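Local coordinates for transcriptional regulator (GntR family) (Enterococcus faecalis, PDB 3DDV), which probably regulates transcription as a GntR-family repressor or activator, its UTRA domain being the part likely to sense a small-molecule effector, at residues 11-16 with 67-72; 20-25 with 32-37; 38-43 with 48-53; 94-99 with 104-109. All blocks are in the same frame, centred on the assembly; numbering follows the deposited sequence.

Contact 1 (11-16 with 67-72); sequences VSYFVA and EITNSF
Y13 on strand 8-16 and T69 on helix 65-70 are the pair whose CA atoms come nearest across the contact, yet these still lie 9.6 Å apart, so strand and helix are joined through side chains. Most of the gap is bridged by the ring of Y13. With CG anti to the backbone N (chi1 -171°), the ring extends from the strand toward the helix, and its hydroxyl end reaches I68. There OH meets the delta methyl, with 3.4 Å from Y13 OH to I68 CD1, while the branch carbon I68 CB stands 3.8 Å from the same OH. The two side chains cross at about a right angle. The other branch of the isoleucine, I68 CG2, comes to the edge of the ring near its plane, 4.3 Å from Y13 CE1. The T69 methyl approaches the ring as well, T69 CG2 lying 4.3 Å from Y13 CE1.

This is a helix laid on one face of an antiparallel sheet, one of whose two outermost strands within the chain, 8-16, carries a classic beta bulge where V11 and S12 both face E38. The same sheet face supplies L35 and M37 beside Y13, and M37 also touches T69. Tyrosine's length brings its hydroxyl oxygen against the isoleucine's carbons, by van der Waals contact alone, while its ring carbons meet the two methyl groups. Branched I68 fills the buried side, where V60 and Y63 also press on it. T69 turns its methyl to the ring and leaves its hydroxyl weakly bonded to S66 O within the helix.

Contact 2 (20-25 with 32-37); sequences SSEMEK and DSILRM
In a buried contact where helix 20-26 rests on strand 34-43, the carboxylate of E22 lies between the methyl of an isoleucine, I34, and an arginine, R36. E22 CA and I34 CA stay 8.5 Å apart, bridged by the glutamate. Its CG stands anti to the carbonyl carbon (chi1 -71°) and the chain beyond is extended, which carries the carboxylate across. It meets the isoleucine at about a right angle: E22 CD lies 3.5 Å from I34 CD1, the delta methyl that reaches it from the buried strand.

At R36, E22 OE2 sits 3.1 Å above the guanidinium plane, displaced toward its rim, with the two planes 45° apart. The 3.4 Å from E22 OE2 to R36 NH2 is therefore a salt bridge of charges alone, since no N-H points at the oxygen; arginine's long chain suits it to lay a flat cation beneath that oxygen. Directed bonds come from elsewhere: S54 OG holds OE2 and S19 N holds OE1. Glutamate suits the site because each oxygen can serve a separate partner while the charge faces an arginine; R131 is a long, weak second ion partner.

The magnesium ion about 6 Å from E22 is too far for direct coordination. The polar cluster between sheet and helix is consistent with the effector-binding side of a UTRA domain, whose fold resembles chorismate lyase.

Contact 3 (38-43 with 48-53); sequences ERIRFA and ICFEVA
R39 leans along E51 from the neighbouring strand, the two side chains side by side and pointing the same way. R39 CB packs over the backbone, 4.0 Å from E51 O, and bends at chi2 and chi3 then fold the chain back toward the carboxylate. CD comes next, 4.2 Å from E51 OE2. NE does the bonding: it donates to E51 OE2 at 3.3 Å, nearly straight at 160°, within a salt bridge. That oxygen lies near the guanidinium plane, yet is itself met from above the carboxylate plane, the two planes standing 88° apart. At the tip NH2 passes 3.9 Å from E51 OE2, and NH1 goes to T69 O, so helix 65-70 shares the arginine.

Strands 34-43 and 46-56 form an antiparallel beta hairpin, in which R39 and E51 are a hydrogen-bonded pair, with E51 N giving R39 O a 2.8 Å bond. Nearer the turn, I48 and C49 both face R41 in a classic beta bulge. One face carries R39, R41 and E51 with C49 among them, charges of both signs; the other is largely apolar. There I40 CG1 reaches the edge of the F50 ring, 3.9 Å from F50 CD1, and E38 lays its aliphatic CG against F50 CZ.

Contact 4 (94-99 with 104-109); sequences VQASEQ and LEIKRG
R108 lays one face of its guanidinium over the start of helix 98-104, in van der Waals contact with S97 CA and E98 N. S97 CA lies 4.1 Å over the centre of that plane. CG stands anti to the backbone N (chi1 -175°) and a bend at chi2 turns the rest of the arginine across the helix end. NH1 also approaches the side chain of E98: the carboxylate plane is tilted 52° from the guanidinium, and E98 OE1 is 4.0 Å from R108 NH1, a long salt bridge. NH1 sits near E98 N too, but both are donors and no bond joins them.

Helix 98-104 links strands 84-95 and 111-121, neighbours in the antiparallel sheet, and this contact closes the base of that connection, next to the backbone bonds of V94 with I112 and A96 with D110. G109 N donates to A96 O over 3.0 Å, almost straight, on a lone pair in the carbonyl plane. Glycine suits this position because at its backbone angles (phi 98°) a CB would jam against the carbonyl O of R108. Q95 NE2 makes a weak 3.2 Å bond to G109 O. The small A96 lets the loop close in, its CB 4.2 Å from I106 CD1. S97 OG caps I100 N, and E105 ends the helix in a Schellman motif.

Q95 also packs on G109 of the second subunit. A guanidinium beside a helix N-terminus is probably not favoured by the dipole, and the long pairing with E98 may offset this only in part.

How the contacts relate
Contact 2 is buried, contacts 1 and 3 are partly buried, and contact 4 lies at the surface, its centre about 18 Å from that of the chain. Contacts 1, 2 and 3 all use strand 34-43 or its neighbours in the antiparallel sheet, and all three touch one another; contact 4 meets contact 3 through L104, which packs on I48, C49 and F50. Contacts 1 and 2 set helices on opposite faces of the sheet, the first mainly by apolar touching, the second by a buried charge pair. Contact 3 is mostly main-chain bonding between strands, whereas contact 4, about 25 Å from contact 2 between centres, depends on exposed polar side chains and one loop bond.

Contact 1 (11-16 with 67-72)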
loop_
_atom_site.group_PDB
_atom_site.type_symbol
_atom_site.label_atom_id
_atom_site.label_comp_id
_atom_site.label_asym_id
_atom_site.label_seq_id
_atom_site.Cartn_x
_atom_site.Cartn_y
_atom_site.Cartn_z
ATOM N N VAL B 11 -37.668 8.532 -8.197
ATOM C CA VAL B 11 -37.750 9.949 -7.859
ATOM C C VAL B 11 -37.764 10.931 -9.057
ATOM O O VAL B 11 -38.360 11.995 -8.978
ATOM C CB VAL B 11 -36.530 10.299 -7.009
ATOM C CG1 VAL B 11 -36.311 11.834 -6.902
ATOM C CG2 VAL B 11 -36.654 9.618 -5.671
ATOM N N SER B 12 -37.027 10.641 -10.123
ATOM C CA SER B 12 -37.168 11.418 -11.351
ATOM C C SER B 12 -36.746 10.633 -12.590
ATOM O O SER B 12 -36.100 9.598 -12.499
ATOM C CB SER B 12 -36.402 12.725 -11.273
ATOM O OG SER B 12 -35.051 12.441 -11.188
ATOM N N TYR B 13 -37.123 11.147 -13.751
ATOM C CA TYR B 13 -36.995 10.385 -14.959
ATOM C C TYR B 13 -37.254 11.306 -16.139
ATOM O O TYR B 13 -38.359 11.740 -16.358
ATOM C CB TYR B 13 -38.012 9.242 -14.927
ATOM C CG TYR B 13 -37.873 8.222 -16.013
ATOM C CD1 TYR B 13 -37.054 7.130 -15.858
ATOM C CD2 TYR B 13 -38.568 8.333 -17.176
ATOM C CE1 TYR B 13 -36.928 6.176 -16.847
ATOM C CE2 TYR B 13 -38.466 7.378 -18.172
ATOM C CZ TYR B 13 -37.636 6.302 -17.998
ATOM O OH TYR B 13 -37.535 5.350 -18.982
ATOM N N PHE B 14 -36.211 11.619 -16.885
ATOM C CA PHE B 14 -36.324 12.518 -18.009
ATOM C C PHE B 14 -35.080 12.548 -18.879
ATOM O O PHE B 14 -33.971 12.182 -18.452
ATOM C CB PHE B 14 -36.633 13.924 -17.524
ATOM C CG PHE B 14 -35.574 14.525 -16.662
ATOM C CD1 PHE B 14 -35.772 14.663 -15.313
ATOM C CD2 PHE B 14 -34.393 15.013 -17.216
ATOM C CE1 PHE B 14 -34.807 15.243 -14.518
ATOM C CE2 PHE B 14 -33.419 15.600 -16.422
ATOM C CZ PHE B 14 -33.628 15.730 -15.078
ATOM N N VAL B 15 -35.278 13.052 -20.081
ATOM C CA VAL B 15 -34.247 13.128 -21.073
ATOM C C VAL B 15 -33.531 14.471 -21.002
ATOM O O VAL B 15 -34.137 15.520 -20.835
ATOM C CB VAL B 15 -34.883 12.929 -22.440
ATOM C CG1 VAL B 15 -33.917 13.154 -23.526
ATOM C CG2 VAL B 15 -35.453 11.544 -22.521
ATOM N N ALA B 16 -32.221 14.442 -21.130
ATOM C CA ALA B 16 -31.415 15.646 -21.009
ATOM C C ALA B 16 -30.259 15.542 -21.955
ATOM O O ALA B 16 -29.937 14.462 -22.435
ATOM C CB ALA B 16 -30.902 15.793 -19.620
ATOM N N GLU B 67 -39.598 -1.449 -18.514
ATOM C CA GLU B 67 -38.449 -2.221 -18.976
ATOM C C GLU B 67 -37.221 -1.531 -18.476
ATOM O O GLU B 67 -36.405 -2.130 -17.792
ATOM C CB GLU B 67 -38.362 -2.296 -20.502
ATOM C CG GLU B 67 -39.394 -3.163 -21.156
ATOM C CD GLU B 67 -39.498 -2.939 -22.665
ATOM O OE1 GLU B 67 -39.617 -1.778 -23.086
ATOM O OE2 GLU B 67 -39.491 -3.928 -23.439
ATOM N N ILE B 68 -37.102 -0.247 -18.795
ATOM C CA ILE B 68 -35.911 0.501 -18.379
ATOM C C ILE B 68 -35.717 0.499 -16.888
ATOM O O ILE B 68 -34.603 0.361 -16.437
ATOM C CB ILE B 68 -35.893 1.942 -18.898
ATOM C CG1 ILE B 68 -35.775 1.905 -20.433
ATOM C CG2 ILE B 68 -34.743 2.694 -18.245
ATOM C CD1 ILE B 68 -36.041 3.215 -21.168
ATOM N N THR B 69 -36.794 0.632 -16.129
ATOM C CA THR B 69 -36.685 0.789 -14.687
ATOM C C THR B 69 -36.466 -0.519 -13.970
ATOM O O THR B 69 -35.632 -0.569 -13.079
ATOM C CB THR B 69 -37.879 1.552 -14.074
ATOM O OG1 THR B 69 -39.051 1.348 -14.869
ATOM C CG2 THR B 69 -37.594 3.049 -14.045
ATOM N N ASN B 70 -37.143 -1.587 -14.383
ATOM C CA ASN B 70 -37.063 -2.879 -13.663
ATOM C C ASN B 70 -36.309 -4.016 -14.388
ATOM O O ASN B 70 -35.977 -5.016 -13.769
ATOM C CB ASN B 70 -38.469 -3.416 -13.311
ATOM C CG ASN B 70 -39.460 -2.307 -12.944
ATOM O OD1 ASN B 70 -40.367 -1.980 -13.733
ATOM N ND2 ASN B 70 -39.272 -1.702 -11.765
ATOM N N SER B 71 -36.054 -3.901 -15.683
ATOM C CA SER B 71 -35.565 -5.053 -16.445
ATOM C C SER B 71 -34.449 -4.625 -17.369
ATOM O O SER B 71 -34.335 -5.095 -18.513
ATOM C CB SER B 71 -36.722 -5.611 -17.279
ATOM O OG SER B 71 -37.913 -5.674 -16.516
ATOM N N PHE B 72 -33.632 -3.702 -16.884
ATOM C CA PHE B 72 -32.755 -2.981 -17.791
ATOM C C PHE B 72 -31.799 -3.928 -18.495
ATOM O O PHE B 72 -31.710 -3.949 -19.727
ATOM C CB PHE B 72 -31.986 -1.889 -17.047
ATOM C CG PHE B 72 -31.100 -1.077 -17.930
ATOM C CD1 PHE B 72 -31.518 -0.703 -19.211
ATOM C CD2 PHE B 72 -29.857 -0.670 -17.482
ATOM C CE1 PHE B 72 -30.710 0.049 -20.027
ATOM C CE2 PHE B 72 -29.041 0.091 -18.297
ATOM C CZ PHE B 72 -29.474 0.452 -19.575
#

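Contact 2 (20-25 with 32-37)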
loop_
_atom_site.group_PDB
_atom_site.type_symbol
_atom_site.label_atom_id
_atom_site.label_comp_id
_atom_site.label_asym_id
_atom_site.label_seq_id
_atom_site.Cartn_x
_atom_site.Cartn_y
_atom_site.Cartn_z
ATOM N N SER B 20 -20.802 17.359 -18.727
ATOM C CA SER B 20 -19.432 16.960 -19.073
ATOM C C SER B 20 -19.054 15.548 -18.629
ATOM O O SER B 20 -18.502 14.742 -19.402
ATOM C CB SER B 20 -18.442 17.934 -18.444
ATOM O OG SER B 20 -18.912 19.255 -18.656
ATOM N N SER B 21 -19.300 15.246 -17.363
ATOM C CA SER B 21 -18.879 13.953 -16.882
ATOM C C SER B 21 -19.709 12.899 -17.629
ATOM O O SER B 21 -19.211 11.818 -17.948
ATOM C CB SER B 21 -18.971 13.846 -15.361
ATOM O OG SER B 21 -20.234 13.473 -14.965
ATOM N N GLU B 22 -20.949 13.237 -17.969
ATOM C CA GLU B 22 -21.752 12.277 -18.674
ATOM C C GLU B 22 -21.202 12.087 -20.086
ATOM O O GLU B 22 -21.187 10.988 -20.596
ATOM C CB GLU B 22 -23.231 12.678 -18.651
ATOM C CG GLU B 22 -23.853 12.505 -17.269
ATOM C CD GLU B 22 -25.293 12.997 -17.166
ATOM O OE1 GLU B 22 -25.698 13.853 -17.964
ATOM O OE2 GLU B 22 -26.024 12.523 -16.275
ATOM N N MET B 23 -20.737 13.156 -20.720
ATOM C CA MET B 23 -20.172 13.052 -22.075
ATOM C C MET B 23 -18.937 12.159 -22.045
ATOM O O MET B 23 -18.775 11.249 -22.846
ATOM C CB MET B 23 -19.782 14.428 -22.593
ATOM C CG MET B 23 -20.982 15.296 -22.927
ATOM S SD MET B 23 -20.534 16.949 -23.488
ATOM C CE MET B 23 -19.414 16.452 -24.798
ATOM N N GLU B 24 -18.081 12.435 -21.084
ATOM C CA GLU B 24 -16.830 11.749 -20.949
ATOM C C GLU B 24 -17.028 10.219 -20.703
ATOM O O GLU B 24 -16.504 9.398 -21.464
ATOM C CB GLU B 24 -16.056 12.459 -19.814
ATOM C CG GLU B 24 -14.556 12.187 -19.715
ATOM C CD GLU B 24 -14.151 11.408 -18.480
ATOM O OE1 GLU B 24 -15.027 10.848 -17.782
ATOM O OE2 GLU B 24 -12.935 11.355 -18.201
ATOM N N LYS B 25 -17.807 9.857 -19.679
ATOM C CA LYS B 25 -18.011 8.455 -19.306
ATOM C C LYS B 25 -18.853 7.668 -20.308
ATOM O O LYS B 25 -18.689 6.470 -20.448
ATOM C CB LYS B 25 -18.754 8.328 -17.975
ATOM C CG LYS B 25 -18.207 9.113 -16.829
ATOM C CD LYS B 25 -16.962 8.509 -16.213
ATOM C CE LYS B 25 -16.516 9.390 -15.066
ATOM N NZ LYS B 25 -15.172 8.989 -14.573
ATOM N N ASP B 32 -25.924 14.634 -27.837
ATOM C CA ASP B 32 -26.486 13.271 -27.720
ATOM C C ASP B 32 -27.307 13.168 -26.432
ATOM O O ASP B 32 -26.768 13.178 -25.340
ATOM C CB ASP B 32 -25.428 12.162 -27.701
ATOM C CG ASP B 32 -24.552 12.146 -28.940
ATOM O OD1 ASP B 32 -25.043 12.499 -30.034
ATOM O OD2 ASP B 32 -23.356 11.751 -28.804
ATOM N N SER B 33 -28.614 13.045 -26.558
ATOM C CA SER B 33 -29.452 12.890 -25.392
ATOM C C SER B 33 -29.119 11.647 -24.620
ATOM O O SER B 33 -28.722 10.628 -25.190
ATOM C CB SER B 33 -30.892 12.800 -25.825
ATOM O OG SER B 33 -31.227 14.004 -26.470
ATOM N N ILE B 34 -29.334 11.751 -23.315
ATOM C CA ILE B 34 -29.248 10.653 -22.369
ATOM C C ILE B 34 -30.578 10.608 -21.613
ATOM O O ILE B 34 -31.314 11.584 -21.564
ATOM C CB ILE B 34 -28.135 10.883 -21.364
ATOM C CG1 ILE B 34 -28.385 12.200 -20.592
ATOM C CG2 ILE B 34 -26.781 10.903 -22.074
ATOM C CD1 ILE B 34 -28.095 12.182 -19.070
ATOM N N LEU B 35 -30.897 9.448 -21.064
ATOM C CA LEU B 35 -32.020 9.284 -20.161
ATOM C C LEU B 35 -31.440 9.365 -18.779
ATOM O O LEU B 35 -30.472 8.697 -18.478
ATOM C CB LEU B 35 -32.672 7.920 -20.347
ATOM C CG LEU B 35 -33.885 7.683 -19.453
ATOM C CD1 LEU B 35 -34.991 8.714 -19.827
ATOM C CD2 LEU B 35 -34.399 6.247 -19.572
ATOM N N ARG B 36 -32.006 10.196 -17.935
ATOM C CA ARG B 36 -31.446 10.353 -16.631
ATOM C C ARG B 36 -32.499 10.002 -15.672
ATOM O O ARG B 36 -33.611 10.523 -15.764
ATOM C CB ARG B 36 -31.088 11.783 -16.408
ATOM C CG ARG B 36 -30.064 11.925 -15.335
ATOM C CD ARG B 36 -30.400 12.999 -14.354
ATOM N NE ARG B 36 -29.166 13.445 -13.791
ATOM C CZ ARG B 36 -28.302 14.229 -14.428
ATOM N NH1 ARG B 36 -28.576 14.720 -15.673
ATOM N NH2 ARG B 36 -27.154 14.550 -13.796
ATOM N N MET B 37 -32.189 9.081 -14.785
ATOM C CA MET B 37 -33.170 8.588 -13.820
ATOM C C MET B 37 -32.558 8.433 -12.443
ATOM O O MET B 37 -31.364 8.128 -12.290
ATOM C CB MET B 37 -33.849 7.313 -14.300
ATOM C CG MET B 37 -33.057 6.028 -14.317
ATOM S SD MET B 37 -34.168 4.592 -14.475
ATOM C CE MET B 37 -34.779 4.421 -12.789
#

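Contact 3 (38-43 with 48-53)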
loop_
_atom_site.group_PDB
_atom_site.type_symbol
_atom_site.label_atom_id
_atom_site.label_comp_id
_atom_site.label_asym_id
_atom_site.label_seq_id
_atom_site.Cartn_x
_atom_site.Cartn_y
_atom_site.Cartn_z
ATOM N N GLU B 38 -33.367 8.772 -11.450
ATOM C CA GLU B 38 -32.961 8.802 -10.053
ATOM C C GLU B 38 -33.895 7.900 -9.316
ATOM O O GLU B 38 -35.096 7.927 -9.585
ATOM C CB GLU B 38 -33.141 10.183 -9.482
ATOM C CG GLU B 38 -32.067 11.103 -9.895
ATOM C CD GLU B 38 -32.301 12.522 -9.494
ATOM O OE1 GLU B 38 -33.291 12.833 -8.790
ATOM O OE2 GLU B 38 -31.475 13.325 -9.920
ATOM N N ARG B 39 -33.378 7.164 -8.350
ATOM C CA ARG B 39 -34.126 6.064 -7.795
ATOM C C ARG B 39 -33.672 5.761 -6.360
ATOM O O ARG B 39 -32.490 5.767 -6.087
ATOM C CB ARG B 39 -33.863 4.893 -8.728
ATOM C CG ARG B 39 -34.578 3.631 -8.445
ATOM C CD ARG B 39 -33.612 2.399 -8.485
ATOM N NE ARG B 39 -33.139 2.061 -9.838
ATOM C CZ ARG B 39 -33.842 1.369 -10.743
ATOM N NH1 ARG B 39 -35.075 0.924 -10.482
ATOM N NH2 ARG B 39 -33.295 1.131 -11.935
ATOM N N ILE B 40 -34.627 5.561 -5.452
ATOM C CA ILE B 40 -34.372 5.050 -4.082
ATOM C C ILE B 40 -34.830 3.581 -3.981
ATOM O O ILE B 40 -35.889 3.240 -4.461
ATOM C CB ILE B 40 -35.123 5.888 -3.017
ATOM C CG1 ILE B 40 -34.901 7.384 -3.263
ATOM C CG2 ILE B 40 -34.655 5.520 -1.650
ATOM C CD1 ILE B 40 -35.608 8.285 -2.322
ATOM N N ARG B 41 -34.006 2.728 -3.383
ATOM C CA ARG B 41 -34.365 1.325 -3.066
ATOM C C ARG B 41 -34.410 1.128 -1.563
ATOM O O ARG B 41 -33.658 1.748 -0.806
ATOM C CB ARG B 41 -33.377 0.318 -3.672
ATOM C CG ARG B 41 -33.173 0.551 -5.184
ATOM C CD ARG B 41 -32.261 -0.492 -5.907
ATOM N NE ARG B 41 -33.083 -1.631 -6.332
ATOM C CZ ARG B 41 -33.592 -1.847 -7.556
ATOM N NH1 ARG B 41 -33.332 -1.050 -8.604
ATOM N NH2 ARG B 41 -34.368 -2.909 -7.726
ATOM N N PHE B 42 -35.306 0.236 -1.165
ATOM C CA PHE B 42 -35.673 -0.013 0.235
ATOM C C PHE B 42 -35.457 -1.477 0.539
ATOM O O PHE B 42 -35.647 -2.294 -0.328
ATOM C CB PHE B 42 -37.173 0.311 0.440
ATOM C CG PHE B 42 -37.535 1.744 0.124
ATOM C CD1 PHE B 42 -37.464 2.726 1.105
ATOM C CD2 PHE B 42 -37.902 2.110 -1.159
ATOM C CE1 PHE B 42 -37.772 4.043 0.821
ATOM C CE2 PHE B 42 -38.214 3.427 -1.452
ATOM C CZ PHE B 42 -38.143 4.400 -0.456
ATOM N N ALA B 43 -35.035 -1.798 1.757
ATOM C CA ALA B 43 -35.155 -3.149 2.317
ATOM C C ALA B 43 -36.010 -2.981 3.570
ATOM O O ALA B 43 -35.774 -2.071 4.394
ATOM C CB ALA B 43 -33.786 -3.774 2.663
ATOM N N ILE B 48 -32.162 1.886 1.490
ATOM C CA ILE B 48 -30.769 1.487 1.514
ATOM C C ILE B 48 -29.934 2.449 0.670
ATOM O O ILE B 48 -28.794 2.721 0.996
ATOM C CB ILE B 48 -30.587 0.072 0.935
ATOM C CG1 ILE B 48 -31.536 -0.933 1.604
ATOM C CG2 ILE B 48 -29.192 -0.408 1.172
ATOM C CD1 ILE B 48 -31.396 -1.036 3.169
ATOM N N CYS B 49 -30.480 2.970 -0.422
ATOM C CA CYS B 49 -29.634 3.618 -1.409
ATOM C C CYS B 49 -30.348 4.526 -2.399
ATOM O O CYS B 49 -31.523 4.410 -2.684
ATOM C CB CYS B 49 -28.843 2.537 -2.160
ATOM S SG CYS B 49 -29.781 1.556 -3.315
ATOM N N PHE B 50 -29.597 5.461 -2.918
ATOM C CA PHE B 50 -30.074 6.402 -3.929
ATOM C C PHE B 50 -29.131 6.312 -5.104
ATOM O O PHE B 50 -27.897 6.404 -4.944
ATOM C CB PHE B 50 -30.003 7.805 -3.372
ATOM C CG PHE B 50 -30.371 8.848 -4.347
ATOM C CD1 PHE B 50 -31.678 9.240 -4.481
ATOM C CD2 PHE B 50 -29.419 9.449 -5.120
ATOM C CE1 PHE B 50 -32.039 10.205 -5.366
ATOM C CE2 PHE B 50 -29.780 10.393 -6.012
ATOM C CZ PHE B 50 -31.096 10.777 -6.133
ATOM N N GLU B 51 -29.695 6.147 -6.278
ATOM C CA GLU B 51 -28.910 5.936 -7.471
ATOM C C GLU B 51 -29.300 6.916 -8.584
ATOM O O GLU B 51 -30.458 7.045 -8.915
ATOM C CB GLU B 51 -29.157 4.479 -7.892
ATOM C CG GLU B 51 -28.743 4.078 -9.295
ATOM C CD GLU B 51 -29.030 2.622 -9.591
ATOM O OE1 GLU B 51 -28.293 1.754 -8.986
ATOM O OE2 GLU B 51 -29.941 2.375 -10.434
ATOM N N VAL B 52 -28.324 7.578 -9.169
ATOM C CA VAL B 52 -28.537 8.312 -10.411
ATOM C C VAL B 52 -28.005 7.462 -11.559
ATOM O O VAL B 52 -26.856 7.038 -11.547
ATOM C CB VAL B 52 -27.783 9.681 -10.428
ATOM C CG1 VAL B 52 -28.189 10.493 -11.639
ATOM C CG2 VAL B 52 -28.088 10.398 -9.199
ATOM N N ALA B 53 -28.811 7.266 -12.579
ATOM C CA ALA B 53 -28.343 6.520 -13.716
ATOM C C ALA B 53 -28.556 7.320 -15.001
ATOM O O ALA B 53 -29.607 7.915 -15.216
ATOM C CB ALA B 53 -29.028 5.181 -13.768
#

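Contact 4 (94-99 with 104-109)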
loop_
_atom_site.group_PDB
_atom_site.type_symbol
_atom_site.label_atom_id
_atom_site.label_comp_id
_atom_site.label_asym_id
_atom_site.label_seq_id
_atom_site.Cartn_x
_atom_site.Cartn_y
_atom_site.Cartn_z
ATOM N N VAL B 94 -18.311 9.228 1.475
ATOM C CA VAL B 94 -18.693 10.626 1.436
ATOM C C VAL B 94 -19.732 10.930 2.511
ATOM O O VAL B 94 -20.489 10.079 2.907
ATOM C CB VAL B 94 -19.261 10.954 0.051
ATOM C CG1 VAL B 94 -19.924 12.280 0.052
ATOM C CG2 VAL B 94 -18.123 10.963 -0.959
ATOM N N GLN B 95 -19.767 12.161 2.985
ATOM C CA GLN B 95 -20.836 12.581 3.907
ATOM C C GLN B 95 -22.162 12.800 3.193
ATOM O O GLN B 95 -22.174 13.302 2.085
ATOM C CB GLN B 95 -20.443 13.896 4.560
ATOM C CG GLN B 95 -19.018 13.934 5.030
ATOM C CD GLN B 95 -18.884 14.869 6.161
ATOM O OE1 GLN B 95 -18.528 16.016 5.971
ATOM N NE2 GLN B 95 -19.252 14.415 7.354
ATOM N N ALA B 96 -23.277 12.471 3.830
ATOM C CA ALA B 96 -24.602 12.700 3.220
ATOM C C ALA B 96 -24.895 14.177 3.096
ATOM O O ALA B 96 -24.715 14.922 4.055
ATOM C CB ALA B 96 -25.665 12.055 4.039
ATOM N N SER B 97 -25.307 14.607 1.905
ATOM C CA SER B 97 -25.846 15.968 1.701
ATOM C C SER B 97 -27.253 16.079 2.326
ATOM O O SER B 97 -27.879 15.070 2.725
ATOM C CB SER B 97 -25.908 16.319 0.225
ATOM O OG SER B 97 -27.023 15.687 -0.369
ATOM N N GLU B 98 -27.746 17.308 2.431
ATOM C CA GLU B 98 -29.048 17.526 3.045
ATOM C C GLU B 98 -30.052 16.720 2.260
ATOM O O GLU B 98 -30.853 15.969 2.809
ATOM C CB GLU B 98 -29.401 18.999 2.977
ATOM C CG GLU B 98 -30.765 19.394 3.584
ATOM C CD GLU B 98 -31.187 20.810 3.094
ATOM O OE1 GLU B 98 -30.285 21.669 2.794
ATOM O OE2 GLU B 98 -32.422 21.050 2.992
ATOM N N GLN B 99 -29.949 16.884 0.947
ATOM C CA GLN B 99 -30.792 16.217 -0.035
ATOM C C GLN B 99 -30.790 14.685 0.090
ATOM O O GLN B 99 -31.835 14.046 0.279
ATOM C CB GLN B 99 -30.304 16.655 -1.428
ATOM C CG GLN B 99 -31.123 16.152 -2.563
ATOM C CD GLN B 99 -32.592 16.528 -2.419
ATOM O OE1 GLN B 99 -33.361 15.917 -1.615
ATOM N NE2 GLN B 99 -33.008 17.543 -3.210
ATOM N N LEU B 104 -32.637 9.380 1.994
ATOM C CA LEU B 104 -32.276 8.126 2.632
ATOM C C LEU B 104 -32.741 8.081 4.083
ATOM O O LEU B 104 -32.581 7.090 4.754
ATOM C CB LEU B 104 -30.778 7.894 2.489
ATOM C CG LEU B 104 -30.327 7.513 1.078
ATOM C CD1 LEU B 104 -28.842 7.382 1.035
ATOM C CD2 LEU B 104 -30.922 6.199 0.673
ATOM N N GLU B 105 -33.371 9.150 4.553
ATOM C CA GLU B 105 -33.918 9.167 5.907
ATOM C C GLU B 105 -32.789 8.943 6.879
ATOM O O GLU B 105 -32.823 7.986 7.643
ATOM C CB GLU B 105 -34.975 8.076 6.095
ATOM C CG GLU B 105 -35.884 7.968 4.921
ATOM C CD GLU B 105 -37.220 7.391 5.246
ATOM O OE1 GLU B 105 -37.337 6.268 5.776
ATOM O OE2 GLU B 105 -38.183 8.076 4.934
ATOM N N ILE B 106 -31.784 9.819 6.793
ATOM C CA ILE B 106 -30.649 9.848 7.705
ATOM C C ILE B 106 -30.325 11.321 7.833
ATOM O O ILE B 106 -31.091 12.140 7.304
ATOM C CB ILE B 106 -29.455 9.020 7.164
ATOM C CG1 ILE B 106 -28.929 9.619 5.846
ATOM C CG2 ILE B 106 -29.871 7.547 6.994
ATOM C CD1 ILE B 106 -27.952 8.730 5.127
ATOM N N LYS B 107 -29.206 11.658 8.496
ATOM C CA LYS B 107 -28.839 13.072 8.794
ATOM C C LYS B 107 -27.734 13.621 7.891
ATOM O O LYS B 107 -26.828 12.860 7.564
ATOM C CB LYS B 107 -28.356 13.173 10.254
ATOM C CG LYS B 107 -29.269 12.443 11.295
ATOM C CD LYS B 107 -29.361 13.188 12.699
ATOM C CE LYS B 107 -30.648 12.805 13.530
ATOM N NZ LYS B 107 -30.504 11.551 14.344
ATOM N N ARG B 108 -27.779 14.919 7.523
ATOM C CA ARG B 108 -26.635 15.601 6.856
ATOM C C ARG B 108 -25.426 15.114 7.676
ATOM O O ARG B 108 -25.544 14.907 8.886
ATOM C CB ARG B 108 -26.770 17.193 6.769
ATOM C CG ARG B 108 -25.633 18.063 5.949
ATOM C CD ARG B 108 -26.128 19.225 4.853
ATOM N NE ARG B 108 -25.156 19.509 3.703
ATOM C CZ ARG B 108 -25.432 19.975 2.444
ATOM N NH1 ARG B 108 -26.640 20.263 2.059
ATOM N NH2 ARG B 108 -24.487 20.162 1.527
ATOM N N GLY B 109 -24.311 14.823 7.009
ATOM C CA GLY B 109 -23.116 14.411 7.691
ATOM C C GLY B 109 -22.894 12.918 7.723
ATOM O O GLY B 109 -21.754 12.470 7.767
#